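Rutinosidase (Aspergillus niger, PDB 6I1A) is a secreted glycoside hydrolase of family 5 that releases the disaccharide rutinose from rutinosides such as the flavonoid rutin. Local coordinates at residues E271-S276 and Q307-N312; S276-P281 and L314-R319; E282-D287 and L325-S330. All coordinates share one frame; numbering follows the deposited sequence. Where two conformers were deposited one is given.

Contact 1. Residues E271-S276 and Q307-N312; sequences EHMDSS and QATYNN. With EDO (1,2-ethanediol), chain T.
Ser275 and Thr309 meet across the contact, and both hydroxyls bond to the same backbone carbonyl, Tyr269 O, at the end of strand 261-269. Ser275 OG lies between its own N and carbonyl carbon (chi1 60°), a torsion that places it 3.0 Å from Thr309 N. Thr309 OG1 also comes within 3.1 Å of Glu271 N, but the poor angle rules out a hydrogen bond there. The backbones are joined directly where Tyr310 N donates to Ser275 O at 3.0 Å, with 153° at the hydrogen. One residue further on, Ser276 CA makes a CA-H...O contact of 3.2 Å with Tyr310 O, and Ala308 CB packs on the Ser276 carbonyl carbon at 3.4 Å.

The Tyr310 side chain runs alongside that of Asp274, both pointing the same way, with ring and carboxylate planes 33° apart. A water joins their ends: it donates to Asp274 OD1 at 2.8 Å and meets Tyr310 OH at 2.9 Å. The other carboxylate oxygen, OD2, makes a salt bridge with Lys246 of the second subunit, so this acid has partners on both sides of the subunit interface. The turn after Ala308 is closed by Asn312, whose amide accepts from Ala308 N through OD1 and donates to Ala308 O through ND2.

The contact thus joins the loop leading from strand 261-269 to helix 280-290 with the end of the neighbouring parallel strand, 299-308, while Tyr283 of helix 280-290 packs against Met273, Asp274 and Ser275.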
loop_
_atom_site.group_PDB
_atom_site.type_symbol
_atom_site.label_atom_id
_atom_site.label_comp_id
_atom_site.label_asym_id
_atom_site.label_seq_id
_atom_site.Cartn_x
_atom_site.Cartn_y
_atom_site.Cartn_z
ATOM N N GLU A 271 1.277 -12.001 -1.263
ATOM C CA GLU A 271 1.012 -11.781 0.184
ATOM C C GLU A 271 0.623 -10.322 0.412
ATOM O O GLU A 271 0.897 -9.436 -0.407
ATOM C CB GLU A 271 2.231 -12.142 1.022
ATOM C CG GLU A 271 3.458 -11.314 0.702
ATOM C CD GLU A 271 4.749 -11.801 1.380
ATOM O OE1 GLU A 271 4.786 -12.930 1.871
ATOM O OE2 GLU A 271 5.753 -11.051 1.271
ATOM N N HIS A 272 0.064 -10.086 1.608
ATOM C CA HIS A 272 -0.112 -8.726 2.173
ATOM C C HIS A 272 -1.155 -7.872 1.437
ATOM O O HIS A 272 -1.096 -6.648 1.498
ATOM C CB HIS A 272 1.240 -7.981 2.229
ATOM C CG HIS A 272 2.228 -8.688 3.097
ATOM N ND1 HIS A 272 3.604 -8.519 2.933
ATOM C CD2 HIS A 272 2.050 -9.495 4.163
ATOM C CE1 HIS A 272 4.207 -9.231 3.849
ATOM N NE2 HIS A 272 3.301 -9.837 4.628
ATOM N N MET A 273 -2.118 -8.519 0.780
ATOM C CA MET A 273 -3.207 -7.770 0.140
ATOM C C MET A 273 -4.372 -8.742 -0.068
ATOM O O MET A 273 -4.207 -9.930 -0.027
ATOM C CB MET A 273 -2.763 -7.136 -1.186
ATOM C CG MET A 273 -2.375 -8.165 -2.206
ATOM S SD MET A 273 -1.545 -7.466 -3.669
ATOM C CE MET A 273 0.069 -7.140 -2.976
ATOM N N ASP A 274 -5.526 -8.162 -0.365
ATOM C CA ASP A 274 -6.766 -8.934 -0.607
ATOM C C ASP A 274 -6.889 -9.313 -2.075
ATOM O O ASP A 274 -7.990 -9.266 -2.693
ATOM C CB ASP A 274 -7.924 -8.111 -0.082
ATOM C CG ASP A 274 -7.926 -8.003 1.434
ATOM O OD1 ASP A 274 -7.592 -9.024 2.062
ATOM O OD2 ASP A 274 -8.244 -6.928 1.906
ATOM N N SER A 275 -5.778 -9.742 -2.679
ATOM C CA SER A 275 -5.792 -10.198 -4.060
ATOM C C SER A 275 -6.346 -11.632 -4.185
ATOM O O SER A 275 -6.107 -12.465 -3.293
ATOM C CB SER A 275 -4.443 -10.103 -4.673
ATOM O OG SER A 275 -3.537 -10.901 -3.959
ATOM N N SER A 276 -6.999 -11.885 -5.305
ATOM C CA SER A 276 -7.469 -13.222 -5.683
ATOM C C SER A 276 -7.152 -13.464 -7.149
ATOM O O SER A 276 -6.865 -12.514 -7.903
ATOM C CB SER A 276 -8.979 -13.332 -5.455
ATOM O OG SER A 276 -9.657 -12.453 -6.335
ATOM N N GLN A 307 0.545 -15.393 -8.856
ATOM C CA GLN A 307 -0.012 -15.927 -7.604
ATOM C C GLN A 307 -0.625 -14.802 -6.791
ATOM O O GLN A 307 0.017 -13.746 -6.530
ATOM C CB GLN A 307 1.027 -16.665 -6.787
ATOM C CG GLN A 307 0.402 -17.255 -5.508
ATOM C CD GLN A 307 1.374 -17.894 -4.558
ATOM O OE1 GLN A 307 2.474 -18.331 -4.949
ATOM N NE2 GLN A 307 0.983 -17.987 -3.295
ATOM N N ALA A 308 -1.900 -14.997 -6.409
ATOM C CA ALA A 308 -2.623 -14.097 -5.482
ATOM C C ALA A 308 -2.500 -14.529 -4.020
ATOM O O ALA A 308 -2.023 -15.630 -3.710
ATOM C CB ALA A 308 -4.071 -14.070 -5.917
ATOM N N THR A 309 -2.893 -13.650 -3.100
ATOM C CA THR A 309 -2.816 -13.946 -1.667
ATOM C C THR A 309 -3.892 -14.968 -1.286
ATOM O O THR A 309 -3.592 -15.879 -0.490
ATOM C CB THR A 309 -2.914 -12.663 -0.854
ATOM O OG1 THR A 309 -1.791 -11.812 -1.168
ATOM C CG2 THR A 309 -2.908 -12.959 0.632
ATOM N N TYR A 310 -5.059 -14.839 -1.881
ATOM C CA TYR A 310 -6.191 -15.739 -1.570
ATOM C C TYR A 310 -6.772 -16.304 -2.848
ATOM O O TYR A 310 -6.658 -15.785 -3.947
ATOM C CB TYR A 310 -7.283 -14.911 -0.872
ATOM C CG TYR A 310 -6.894 -14.240 0.400
ATOM C CD1 TYR A 310 -6.777 -14.961 1.583
ATOM C CD2 TYR A 310 -6.499 -12.912 0.451
ATOM C CE1 TYR A 310 -6.387 -14.370 2.776
ATOM C CE2 TYR A 310 -6.122 -12.306 1.645
ATOM C CZ TYR A 310 -6.025 -13.036 2.818
ATOM O OH TYR A 310 -5.667 -12.406 3.994
ATOM N N ASN A 311 -7.503 -17.421 -2.692
ATOM C CA ASN A 311 -8.403 -17.936 -3.748
ATOM C C ASN A 311 -7.705 -17.948 -5.107
ATOM O O ASN A 311 -8.232 -17.426 -6.090
ATOM C CB ASN A 311 -9.673 -17.077 -3.853
ATOM C CG ASN A 311 -10.504 -17.119 -2.591
ATOM O OD1 ASN A 311 -10.319 -17.983 -1.756
ATOM N ND2 ASN A 311 -11.381 -16.149 -2.433
ATOM N N ASN A 312 -6.587 -18.651 -5.157
ATOM C CA ASN A 312 -5.942 -18.958 -6.441
ATOM C C ASN A 312 -6.739 -19.993 -7.198
ATOM O O ASN A 312 -7.131 -21.029 -6.572
ATOM C CB ASN A 312 -4.500 -19.418 -6.273
ATOM C CG ASN A 312 -3.576 -18.259 -5.869
ATOM O OD1 ASN A 312 -3.168 -17.504 -6.763
ATOM N ND2 ASN A 312 -3.275 -18.131 -4.582
HETATM C C1 EDO T . 5.684 -10.752 7.353
HETATM O O1 EDO T . 5.705 -10.815 5.892
HETATM C C2 EDO T . 4.560 -11.455 8.014
HETATM O O2 EDO T . 3.299 -11.224 7.395
HETATM O O HOH W 1 -5.349 -9.539 3.672
#

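Contact 2. Residues S276-P281 and L314-R319; sequences SSENLP and LALRKR
In this TIM-barrel enzyme of glycoside hydrolase family 5, the turn leading into the outer helix 280-290 is tied to the start of the next one, 317-331, by Arg319, which grips the backbone of Ser277 and Glu278. Its guanidinium arrives end-on: NH2 donates to Glu278 O at 3.0 Å and NH1 to the same oxygen at 3.2 Å, making a fork on a single acceptor. The two approaches differ, since NH2 is tilted only slightly from the carbonyl plane whereas NH1 stands 56° out of it. NH1 also gives a weak bond to Ser277 O, 2.9 Å away, an oxygen that accepts from Asn320 ND2 as well.

The Glu278 carboxylate adds a salt bridge, OE2 to Arg319 NH2 at 3.2 Å. Carboxylate and guanidinium planes are 68° apart, so this is a crossed, one-oxygen contact and not a coplanar pairing. NH2 thus serves one carbonyl, Glu278 O, and the carboxylate OE2, while NH1 is shared between the carbonyls of Glu278 and, weakly, Ser277.

Both faces of the guanidinium are packed near the rim. Pro281 CG lies 3.4 Å above one face and Leu316 CD2 lies over the opposite face. Arg319 reaches this slot through bends at chi2 (-97°) and chi3. Leu316, the N-cap residue of its helix, sends its other methyl across the contact, CD1 coming 3.7 Å from Ser277 O and also meeting Glu278 OE1.

The gripped turn has its own internal bracing. Ser277 OG accepts from Thr313 N, linking the turn to the chain just ahead of 314-319. Ser276 OG accepts from Asn279 N in an ST motif, and in return Ser276 N donates to Asn279 OD1 at 2.8 Å.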
loop_
_atom_site.group_PDB
_atom_site.type_symbol
_atom_site.label_atom_id
_atom_site.label_comp_id
_atom_site.label_asym_id
_atom_site.label_seq_id
_atom_site.Cartn_x
_atom_site.Cartn_y
_atom_site.Cartn_z
ATOM N N SER A 276 -6.999 -11.885 -5.305
ATOM C CA SER A 276 -7.469 -13.222 -5.683
ATOM C C SER A 276 -7.152 -13.464 -7.149
ATOM O O SER A 276 -6.865 -12.514 -7.903
ATOM C CB SER A 276 -8.979 -13.332 -5.455
ATOM O OG SER A 276 -9.657 -12.453 -6.335
ATOM N N SER A 277 -7.330 -14.702 -7.641
ATOM C CA SER A 277 -7.224 -14.885 -9.092
ATOM C C SER A 277 -8.283 -14.067 -9.837
ATOM O O SER A 277 -8.016 -13.545 -10.917
ATOM C CB SER A 277 -7.242 -16.296 -9.513
ATOM O OG SER A 277 -6.164 -17.041 -8.951
ATOM N N GLU A 278 -9.494 -13.975 -9.266
ATOM C CA GLU A 278 -10.593 -13.268 -9.939
ATOM C C GLU A 278 -10.274 -11.791 -10.081
ATOM O O GLU A 278 -10.557 -11.225 -11.148
ATOM C CB GLU A 278 -11.897 -13.457 -9.155
ATOM C CG GLU A 278 -13.096 -12.803 -9.833
ATOM C CD GLU A 278 -13.375 -13.384 -11.218
ATOM O OE1 GLU A 278 -13.297 -14.601 -11.324
ATOM O OE2 GLU A 278 -13.527 -12.609 -12.214
ATOM N N ASN A 279 -9.735 -11.147 -9.040
ATOM C CA ASN A 279 -9.547 -9.684 -9.048
ATOM C C ASN A 279 -8.124 -9.284 -9.451
ATOM O O ASN A 279 -7.836 -8.062 -9.486
ATOM C CB ASN A 279 -9.950 -9.055 -7.708
ATOM C CG ASN A 279 -9.033 -9.348 -6.569
ATOM O OD1 ASN A 279 -7.851 -9.674 -6.771
ATOM N ND2 ASN A 279 -9.532 -9.229 -5.349
ATOM N N LEU A 280 -7.279 -10.269 -9.786
ATOM C CA LEU A 280 -5.846 -9.942 -10.023
ATOM C C LEU A 280 -5.717 -8.855 -11.064
ATOM O O LEU A 280 -4.848 -7.982 -10.931
ATOM C CB LEU A 280 -5.101 -11.194 -10.440
ATOM C CG LEU A 280 -3.579 -11.023 -10.340
ATOM C CD1 LEU A 280 -3.125 -11.125 -8.907
ATOM C CD2 LEU A 280 -2.853 -12.019 -11.205
ATOM N N PRO A 281 -6.446 -8.828 -12.206
ATOM C CA PRO A 281 -6.229 -7.762 -13.182
ATOM C C PRO A 281 -6.439 -6.348 -12.634
ATOM O O PRO A 281 -5.854 -5.398 -13.176
ATOM C CB PRO A 281 -7.194 -8.107 -14.344
ATOM C CG PRO A 281 -7.402 -9.605 -14.160
ATOM C CD PRO A 281 -7.419 -9.844 -12.671
ATOM N N LEU A 314 -6.612 -22.236 -10.910
ATOM C CA LEU A 314 -5.901 -22.615 -12.124
ATOM C C LEU A 314 -6.576 -22.151 -13.393
ATOM O O LEU A 314 -5.949 -21.986 -14.443
ATOM C CB LEU A 314 -5.705 -24.135 -12.083
ATOM C CG LEU A 314 -4.910 -24.659 -10.891
ATOM C CD1 LEU A 314 -5.024 -26.168 -10.779
ATOM C CD2 LEU A 314 -3.466 -24.284 -11.040
ATOM N N ALA A 315 -7.932 -22.064 -13.336
ATOM C CA ALA A 315 -8.722 -21.749 -14.518
ATOM C C ALA A 315 -8.401 -20.341 -15.072
ATOM O O ALA A 315 -8.608 -20.147 -16.264
ATOM C CB ALA A 315 -10.207 -21.856 -14.160
ATOM N N LEU A 316 -7.967 -19.413 -14.219
ATOM C CA LEU A 316 -7.787 -18.012 -14.631
ATOM C C LEU A 316 -6.312 -17.721 -14.941
ATOM O O LEU A 316 -6.038 -16.578 -15.137
ATOM C CB LEU A 316 -8.311 -17.097 -13.536
ATOM C CG LEU A 316 -9.853 -17.022 -13.423
ATOM C CD1 LEU A 316 -10.283 -16.232 -12.209
ATOM C CD2 LEU A 316 -10.433 -16.433 -14.685
ATOM N N ARG A 317 -5.467 -18.709 -14.981
ATOM C CA ARG A 317 -4.014 -18.442 -15.183
ATOM C C ARG A 317 -3.795 -17.819 -16.535
ATOM O O ARG A 317 -3.047 -16.817 -16.663
ATOM C CB ARG A 317 -3.185 -19.718 -15.050
ATOM C CG ARG A 317 -3.094 -20.218 -13.628
ATOM C CD ARG A 317 -2.306 -21.509 -13.578
ATOM N NE ARG A 317 -2.999 -22.600 -14.283
ATOM C CZ ARG A 317 -2.440 -23.747 -14.614
ATOM N NH1 ARG A 317 -1.185 -24.045 -14.267
ATOM N NH2 ARG A 317 -3.169 -24.653 -15.238
ATOM N N LYS A 318 -4.418 -18.351 -17.590
ATOM C CA LYS A 318 -4.188 -17.776 -18.947
ATOM C C LYS A 318 -4.673 -16.321 -18.995
ATOM O O LYS A 318 -3.922 -15.452 -19.465
ATOM C CB LYS A 318 -4.862 -18.610 -20.041
ATOM C CG LYS A 318 -4.775 -18.021 -21.444
ATOM C CD LYS A 318 -5.324 -18.933 -22.522
ATOM C CE LYS A 318 -5.123 -18.380 -23.916
ATOM N NZ LYS A 318 -5.788 -19.214 -24.944
ATOM N N ARG A 319 -5.887 -16.070 -18.505
ATOM C CA ARG A 319 -6.462 -14.701 -18.500
ATOM C C ARG A 319 -5.542 -13.754 -17.718
ATOM O O ARG A 319 -5.304 -12.638 -18.199
ATOM C CB ARG A 319 -7.865 -14.743 -17.885
ATOM C CG ARG A 319 -8.497 -13.376 -17.663
ATOM C CD ARG A 319 -8.302 -12.895 -16.235
ATOM N NE ARG A 319 -9.559 -12.433 -15.672
ATOM C CZ ARG A 319 -9.836 -12.343 -14.380
ATOM N NH1 ARG A 319 -8.939 -12.695 -13.476
ATOM N NH2 ARG A 319 -11.019 -11.902 -13.997
#

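Contact 3. Residues E282-D287 and L325-S330; sequences EYILAD and LETWSS. With EDO (1,2-ethanediol), chain S; EDO (1,2-ethanediol), chain Q.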
loop_
_atom_site.group_PDB
_atom_site.type_symbol
_atom_site.label_atom_id
_atom_site.label_comp_id
_atom_site.label_asym_id
_atom_site.label_seq_id
_atom_site.Cartn_x
_atom_site.Cartn_y
_atom_site.Cartn_z
ATOM N N GLU A 282 -7.293 -6.203 -11.617
ATOM C CA GLU A 282 -7.501 -4.919 -10.927
ATOM C C GLU A 282 -6.235 -4.488 -10.204
ATOM O O GLU A 282 -5.856 -3.288 -10.282
ATOM C CB GLU A 282 -8.674 -4.998 -9.953
ATOM C CG GLU A 282 -9.990 -5.255 -10.640
ATOM C CD GLU A 282 -11.090 -5.701 -9.682
ATOM O OE1 GLU A 282 -11.021 -5.411 -8.511
ATOM O OE2 GLU A 282 -11.944 -6.483 -10.135
ATOM N N TYR A 283 -5.594 -5.418 -9.562
ATOM C CA TYR A 283 -4.329 -5.132 -8.811
ATOM C C TYR A 283 -3.207 -4.833 -9.801
ATOM O O TYR A 283 -2.348 -3.931 -9.581
ATOM C CB TYR A 283 -3.960 -6.274 -7.878
ATOM C CG TYR A 283 -4.742 -6.276 -6.589
ATOM C CD1 TYR A 283 -5.977 -6.879 -6.483
ATOM C CD2 TYR A 283 -4.255 -5.618 -5.484
ATOM C CE1 TYR A 283 -6.730 -6.806 -5.331
ATOM C CE2 TYR A 283 -4.978 -5.578 -4.294
ATOM C CZ TYR A 283 -6.204 -6.204 -4.209
ATOM O OH TYR A 283 -6.984 -6.120 -3.060
ATOM N N ILE A 284 -3.155 -5.570 -10.910
ATOM C CA ILE A 284 -2.157 -5.313 -11.972
ATOM C C ILE A 284 -2.365 -3.896 -12.522
ATOM O O ILE A 284 -1.393 -3.110 -12.688
ATOM C CB ILE A 284 -2.281 -6.400 -13.063
ATOM C CG1 ILE A 284 -1.710 -7.725 -12.551
ATOM C CG2 ILE A 284 -1.613 -6.022 -14.379
ATOM C CD1 ILE A 284 -2.050 -8.935 -13.410
ATOM N N LEU A 285 -3.615 -3.565 -12.881
ATOM C CA LEU A 285 -3.876 -2.236 -13.437
ATOM C C LEU A 285 -3.552 -1.146 -12.396
ATOM O O LEU A 285 -2.997 -0.102 -12.787
ATOM C CB LEU A 285 -5.335 -2.142 -13.912
ATOM C CG LEU A 285 -5.745 -0.810 -14.555
ATOM C CD1 LEU A 285 -4.893 -0.536 -15.778
ATOM C CD2 LEU A 285 -7.218 -0.841 -14.927
ATOM N N ALA A 286 -3.816 -1.354 -11.117
ATOM C CA ALA A 286 -3.493 -0.368 -10.076
ATOM C C ALA A 286 -1.977 -0.090 -10.053
ATOM O O ALA A 286 -1.515 1.082 -10.013
ATOM C CB ALA A 286 -3.999 -0.819 -8.719
ATOM N N ASP A 287 -1.172 -1.136 -10.119
ATOM C CA ASP A 287 0.283 -0.979 -10.143
ATOM C C ASP A 287 0.684 -0.189 -11.369
ATOM O O ASP A 287 1.547 0.699 -11.317
ATOM C CB ASP A 287 0.969 -2.350 -10.110
ATOM C CG ASP A 287 0.939 -3.032 -8.759
ATOM O OD1 ASP A 287 0.673 -2.350 -7.725
ATOM O OD2 ASP A 287 1.221 -4.231 -8.717
ATOM N N LEU A 325 0.690 -9.168 -19.166
ATOM C CA LEU A 325 1.555 -8.834 -20.306
ATOM C C LEU A 325 1.043 -7.582 -21.027
ATOM O O LEU A 325 1.813 -6.644 -21.357
ATOM C CB LEU A 325 1.630 -9.988 -21.296
ATOM C CG LEU A 325 2.361 -11.206 -20.779
ATOM C CD1 LEU A 325 2.367 -12.306 -21.837
ATOM C CD2 LEU A 325 3.807 -10.940 -20.428
ATOM N N GLU A 326 -0.257 -7.542 -21.273
ATOM C CA GLU A 326 -0.856 -6.425 -22.028
ATOM C C GLU A 326 -0.717 -5.102 -21.260
ATOM O O GLU A 326 -0.432 -4.036 -21.855
ATOM C CB GLU A 326 -2.347 -6.663 -22.345
ATOM C CG GLU A 326 -2.597 -7.684 -23.438
ATOM C CD GLU A 326 -4.059 -8.048 -23.600
ATOM O OE1 GLU A 326 -4.288 -9.157 -24.157
ATOM O OE2 GLU A 326 -4.948 -7.296 -23.010
ATOM N N THR A 327 -0.885 -5.157 -19.937
ATOM C CA THR A 327 -0.838 -3.956 -19.089
ATOM C C THR A 327 0.601 -3.442 -19.048
ATOM O O THR A 327 0.813 -2.255 -19.236
ATOM C CB THR A 327 -1.385 -4.274 -17.718
ATOM O OG1 THR A 327 -2.730 -4.774 -17.787
ATOM C CG2 THR A 327 -1.389 -3.029 -16.847
ATOM N N TRP A 328 1.540 -4.300 -18.743
ATOM C CA TRP A 328 2.925 -3.811 -18.605
ATOM C C TRP A 328 3.455 -3.274 -19.921
ATOM O O TRP A 328 4.347 -2.369 -19.900
ATOM C CB TRP A 328 3.857 -4.881 -18.078
ATOM C CG TRP A 328 3.435 -5.605 -16.837
ATOM C CD1 TRP A 328 3.435 -6.957 -16.651
ATOM C CD2 TRP A 328 2.856 -5.068 -15.627
ATOM N NE1 TRP A 328 2.996 -7.282 -15.426
ATOM C CE2 TRP A 328 2.636 -6.151 -14.736
ATOM C CE3 TRP A 328 2.588 -3.792 -15.152
ATOM C CZ2 TRP A 328 2.153 -6.001 -13.430
ATOM C CZ3 TRP A 328 2.089 -3.640 -13.867
ATOM C CH2 TRP A 328 1.866 -4.716 -13.012
ATOM N N SER A 329 3.031 -3.813 -21.085
ATOM C CA SER A 329 3.593 -3.320 -22.362
ATOM C C SER A 329 2.871 -2.051 -22.858
ATOM O O SER A 329 3.408 -1.439 -23.826
ATOM C CB SER A 329 3.644 -4.427 -23.366
ATOM O OG SER A 329 2.346 -4.870 -23.624
ATOM N N SER A 330 1.768 -1.709 -22.267
ATOM C CA SER A 330 0.993 -0.487 -22.616
ATOM C C SER A 330 1.449 0.698 -21.786
ATOM O O SER A 330 1.757 1.752 -22.365
ATOM C CB SER A 330 -0.454 -0.693 -22.525
ATOM O OG SER A 330 -1.094 0.444 -23.089
HETATM C C1 EDO S . -7.106 -3.422 -6.496
HETATM O O1 EDO S . -6.859 -2.024 -6.544
HETATM C C2 EDO S . -8.481 -3.730 -6.089
HETATM O O2 EDO S . -9.416 -3.584 -7.086
HETATM C C1 EDO Q . -4.021 -1.110 -21.878
HETATM O O1 EDO Q . -3.436 -0.773 -23.115
HETATM C C2 EDO Q . -3.744 -2.470 -21.394
HETATM O O2 EDO Q . -4.437 -3.425 -22.198
#
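Two outer helices of the TIM barrel pack here side by side, Ile284 on helix 280-290 meeting Thr327 and Trp328 on helix 317-331. Their local axes run 9° from parallel and approach to 9.8 Å. Ile284 CG2 carries most of the touching: it makes a CH-pi contact over the Trp328 six-membered ring, 4.1 Å from the centroid and 22° off the ring normal, and also lies 3.8 Å from Thr327 CB. This methyl is anti to the Ile284 backbone N, which directs it across the gap. The far end of the six-membered ring abuts the backbone of helix 280-290, with Trp328 CH2 3.6 Å from Ile284 O, and Asp287 CB lies at the ring edge near its plane.

The polar ends are satisfied away from the interface. Asp287 accepts from Tyr269 OH and forms a salt bridge with Lys291, while Thr327 OG1 bonds to Ala323 O in its own helix. Trp328 also meets Trp304 edge-to-face and packs against His267, carrying the contact inward to strands 299-308 and 261-269. Parallel helices sealed by apolar side chains over a strand layer are typical of the helical shell of a (beta/alpha)8 barrel.

Contacts 2 and 3 hold the same pair of helices, 280-290 and 317-331, at successive levels, and their chemistry changes with depth. Near the exposed helix starts, contact 2 relies on charge and backbone carbonyls; contact 3, buried further along, is apolar and aromatic. Contact 1, also at the surface, joins loop to strand end by a backbone bond, with two hydroxyls sharing a carbonyl outside both segments. It shares Ser276 with contact 2, and Asp274 O and Asn311 O reach Asn279 ND2 and Ser277 N there. Tyr283, on segment 282-287, is where contacts 1 and 3 meet. Contacts 1 and 3 both touch the second subunit, whereas contact 2 does not.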